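Local coordinates for protein STIV B116 (PDB 2J85) that probably binds DNA, as a homodimeric protein of a family conserved among diverse crenarchaeal viruses, at residues Ile22-Leu27 and Ser111-Trp116. Sequence-based numbering, arbitrary orientation.
Sequences ITIDKL and SFYEVW
With chi1 at 74°, Trp-116 places CG between its own backbone N and carbonyl carbon, which swings the indole across to Thr-23; the threonine turns CG2, anti to its backbone N, over one face of the six-membered ring. This CH-pi contact, CG2 to ring centroid 3.9 Å, suits a beta-branched residue: the methyl meets the aromatic face while OG1 hydrogen-bonds Thr-21 OG1 of the second subunit. The strands that carry the pair run antiparallel. Thr-23 and Trp-116 form a hydrogen-bonded pair, Thr-23 N to Trp-116 O at 2.8 Å; Asp-25 and Glu-114 form the next. On the other face, Ile-24 CG1 lies beside Val-115 CG2 at 3.9 Å, branched side chains well suited to an extended backbone. Further along it, Lys-26 uses its apolar stem against the tyrosine ring, CG 3.8 Å from Tyr-113 CE2, and its charged end for a water that also joins Leu-27 O and Phe-112 N. Back on the face of Thr-23, Leu-27 CD1 packs on Glu-114 CB at 4.0 Å, its apolar side chain also touching Phe-32 and Lys-35 of helix 29-41. Strand 20-27, an edge in the monomer, thus becomes interior in the dimer, bonded to strand 110-117 and, through Ile-22 to Ile-24, to the second subunit.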
ATOM      1  N   ILE A  22      -0.873 -12.014   4.790  1.00 27.32           N
ATOM      2  CA  ILE A  22       0.060 -12.057   3.688  1.00 27.06           C
ATOM      3  C   ILE A  22       1.493 -11.917   4.160  1.00 26.58           C
ATOM      4  O   ILE A  22       1.776 -11.295   5.198  1.00 26.65           O
ATOM      5  CB  ILE A  22      -0.257 -10.964   2.646  1.00 27.43           C
ATOM      6  CG1 ILE A  22      -0.241  -9.559   3.283  1.00 28.07           C
ATOM      7  CG2 ILE A  22      -1.627 -11.261   1.994  1.00 27.18           C
ATOM      8  CD1 ILE A  22      -0.304  -8.376   2.247  1.00 27.73           C
ATOM      9  N   THR A  23       2.394 -12.516   3.399  1.00 25.74           N
ATOM     10  CA  THR A  23       3.789 -12.423   3.665  1.00 25.82           C
ATOM     11  C   THR A  23       4.394 -11.585   2.549  1.00 26.09           C
ATOM     12  O   THR A  23       4.010 -11.688   1.378  1.00 24.48           O
ATOM     13  CB  THR A  23       4.437 -13.828   3.804  1.00 26.56           C
ATOM     14  OG1 THR A  23       3.896 -14.492   4.965  1.00 26.98           O
ATOM     15  CG2 THR A  23       5.959 -13.726   3.921  1.00 25.88           C
ATOM     16  N   ILE A  24       5.309 -10.716   2.965  1.00 27.06           N
ATOM     17  CA  ILE A  24       5.990  -9.787   2.093  1.00 27.50           C
ATOM     18  C   ILE A  24       7.480  -9.985   2.312  1.00 28.72           C
ATOM     19  O   ILE A  24       7.946  -9.878   3.452  1.00 28.49           O
ATOM     20  CB  ILE A  24       5.631  -8.314   2.428  1.00 26.92           C
ATOM     21  CG1 ILE A  24       4.119  -8.079   2.293  1.00 27.29           C
ATOM     22  CG2 ILE A  24       6.397  -7.361   1.495  1.00 24.85           C
ATOM     23  CD1 ILE A  24       3.567  -6.963   3.146  1.00 26.46           C
ATOM     24  N   ASP A  25       8.229 -10.269   1.243  1.00 29.76           N
ATOM     25  CA  ASP A  25       9.710 -10.243   1.336  1.00 30.74           C
ATOM     26  C   ASP A  25      10.275  -9.205   0.376  1.00 30.14           C
ATOM     27  O   ASP A  25       9.668  -8.886  -0.630  1.00 28.98           O
ATOM     28  CB  ASP A  25      10.330 -11.632   1.030  1.00 31.38           C
ATOM     29  CG  ASP A  25      11.720 -11.860   1.731  1.00 34.10           C
ATOM     30  OD1 ASP A  25      12.291 -10.934   2.378  1.00 34.14           O
ATOM     31  OD2 ASP A  25      12.242 -13.004   1.629  1.00 38.17           O
ATOM     32  N   LYS A  26      11.457  -8.705   0.706  1.00 30.62           N
ATOM     33  CA  LYS A  26      12.240  -7.855  -0.195  1.00 31.14           C
ATOM     34  C   LYS A  26      13.079  -8.735  -1.143  1.00 30.46           C
ATOM     35  O   LYS A  26      13.660  -9.721  -0.711  1.00 31.25           O
ATOM     36  CB  LYS A  26      13.146  -6.954   0.650  1.00 31.41           C
ATOM     37  CG  LYS A  26      13.591  -5.689  -0.028  1.00 32.83           C
ATOM     38  CD  LYS A  26      14.314  -4.782   0.953  1.00 35.39           C
ATOM     39  CE  LYS A  26      14.595  -3.406   0.354  1.00 37.54           C
ATOM     40  NZ  LYS A  26      15.455  -3.477  -0.860  1.00 38.67           N
ATOM     41  N   LEU A  27      13.107  -8.400  -2.428  1.00 30.12           N
ATOM     42  CA  LEU A  27      13.868  -9.160  -3.446  1.00 29.67           C
ATOM     43  C   LEU A  27      15.040  -8.333  -3.944  1.00 29.41           C
ATOM     44  O   LEU A  27      14.937  -7.105  -4.006  1.00 29.53           O
ATOM     45  CB  LEU A  27      12.997  -9.493  -4.658  1.00 29.20           C
ATOM     46  CG  LEU A  27      11.823 -10.437  -4.456  1.00 30.31           C
ATOM     47  CD1 LEU A  27      11.028 -10.640  -5.753  1.00 27.13           C
ATOM     48  CD2 LEU A  27      12.277 -11.799  -3.843  1.00 31.87           C
ATOM     49  N   SER A 111      13.211  -0.660  -5.420  1.00 32.05           N
ATOM     50  CA  SER A 111      13.142  -1.828  -4.559  1.00 29.96           C
ATOM     51  C   SER A 111      12.155  -2.823  -5.156  1.00 27.77           C
ATOM     52  O   SER A 111      11.254  -2.451  -5.913  1.00 26.66           O
ATOM     53  CB  SER A 111      12.674  -1.442  -3.159  1.00 30.19           C
ATOM     54  OG  SER A 111      13.523  -0.478  -2.568  1.00 32.65           O
ATOM     55  N   PHE A 112      12.327  -4.092  -4.795  1.00 25.48           N
ATOM     56  CA  PHE A 112      11.485  -5.154  -5.315  1.00 23.67           C
ATOM     57  C   PHE A 112      10.933  -5.953  -4.164  1.00 22.49           C
ATOM     58  O   PHE A 112      11.597  -6.116  -3.152  1.00 21.06           O
ATOM     59  CB  PHE A 112      12.267  -6.072  -6.260  1.00 23.58           C
ATOM     60  CG  PHE A 112      12.963  -5.354  -7.357  1.00 22.73           C
ATOM     61  CD1 PHE A 112      14.297  -5.042  -7.251  1.00 21.43           C
ATOM     62  CD2 PHE A 112      12.280  -4.986  -8.497  1.00 23.32           C
ATOM     63  CE1 PHE A 112      14.945  -4.374  -8.274  1.00 23.30           C
ATOM     64  CE2 PHE A 112      12.919  -4.323  -9.528  1.00 23.36           C
ATOM     65  CZ  PHE A 112      14.256  -4.018  -9.420  1.00 22.74           C
ATOM     66  N   TYR A 113       9.695  -6.413  -4.321  1.00 22.35           N
ATOM     67  CA  TYR A 113       9.009  -7.168  -3.275  1.00 22.56           C
ATOM     68  C   TYR A 113       8.193  -8.260  -3.888  1.00 23.04           C
ATOM     69  O   TYR A 113       7.834  -8.228  -5.078  1.00 22.70           O
ATOM     70  CB  TYR A 113       8.106  -6.291  -2.399  1.00 22.61           C
ATOM     71  CG  TYR A 113       8.835  -5.114  -1.789  1.00 22.87           C
ATOM     72  CD1 TYR A 113       8.931  -3.920  -2.481  1.00 23.68           C
ATOM     73  CD2 TYR A 113       9.455  -5.203  -0.539  1.00 23.13           C
ATOM     74  CE1 TYR A 113       9.634  -2.842  -1.952  1.00 24.12           C
ATOM     75  CE2 TYR A 113      10.167  -4.115   0.001  1.00 22.02           C
ATOM     76  CZ  TYR A 113      10.245  -2.939  -0.725  1.00 22.83           C
ATOM     77  OH  TYR A 113      10.913  -1.822  -0.281  1.00 22.66           O
ATOM     78  N   GLU A 114       7.926  -9.263  -3.068  1.00 23.35           N
ATOM     79  CA  GLU A 114       7.001 -10.284  -3.453  1.00 23.53           C
ATOM     80  C   GLU A 114       5.979 -10.368  -2.339  1.00 23.46           C
ATOM     81  O   GLU A 114       6.353 -10.352  -1.165  1.00 24.37           O
ATOM     82  CB  GLU A 114       7.733 -11.599  -3.648  1.00 23.27           C
ATOM     83  CG  GLU A 114       6.854 -12.697  -4.175  1.00 23.45           C
ATOM     84  CD  GLU A 114       7.618 -13.974  -4.411  1.00 26.53           C
ATOM     85  OE1 GLU A 114       8.806 -14.080  -3.982  1.00 27.29           O
ATOM     86  OE2 GLU A 114       7.020 -14.877  -5.032  1.00 26.39           O
ATOM     87  N   VAL A 115       4.705 -10.473  -2.706  1.00 23.01           N
ATOM     88  CA  VAL A 115       3.637 -10.576  -1.733  1.00 22.67           C
ATOM     89  C   VAL A 115       2.873 -11.832  -2.071  1.00 23.65           C
ATOM     90  O   VAL A 115       2.460 -12.020  -3.218  1.00 23.55           O
ATOM     91  CB  VAL A 115       2.715  -9.321  -1.760  1.00 22.70           C
ATOM     92  CG1 VAL A 115       1.591  -9.420  -0.754  1.00 19.14           C
ATOM     93  CG2 VAL A 115       3.571  -8.057  -1.545  1.00 21.56           C
ATOM     94  N   TRP A 116       2.695 -12.694  -1.067  1.00 24.72           N
ATOM     95  CA  TRP A 116       1.860 -13.886  -1.209  1.00 25.45           C
ATOM     96  C   TRP A 116       1.060 -14.168   0.071  1.00 25.71           C
ATOM     97  O   TRP A 116       1.300 -13.581   1.111  1.00 25.38           O
ATOM     98  CB  TRP A 116       2.713 -15.095  -1.618  1.00 25.40           C
ATOM     99  CG  TRP A 116       3.559 -15.653  -0.538  1.00 25.13           C
ATOM    100  CD1 TRP A 116       3.208 -16.635   0.337  1.00 25.99           C
ATOM    101  CD2 TRP A 116       4.900 -15.290  -0.214  1.00 23.98           C
ATOM    102  NE1 TRP A 116       4.249 -16.908   1.197  1.00 25.55           N
ATOM    103  CE2 TRP A 116       5.298 -16.083   0.885  1.00 25.20           C
ATOM    104  CE3 TRP A 116       5.799 -14.365  -0.728  1.00 26.13           C
ATOM    105  CZ2 TRP A 116       6.566 -15.992   1.459  1.00 25.34           C
ATOM    106  CZ3 TRP A 116       7.076 -14.264  -0.140  1.00 26.11           C
ATOM    107  CH2 TRP A 116       7.436 -15.071   0.931  1.00 25.80           C
TER
HETATM  108  O   HOH W   1      14.738  -4.466  -3.536  1.00 40.16           O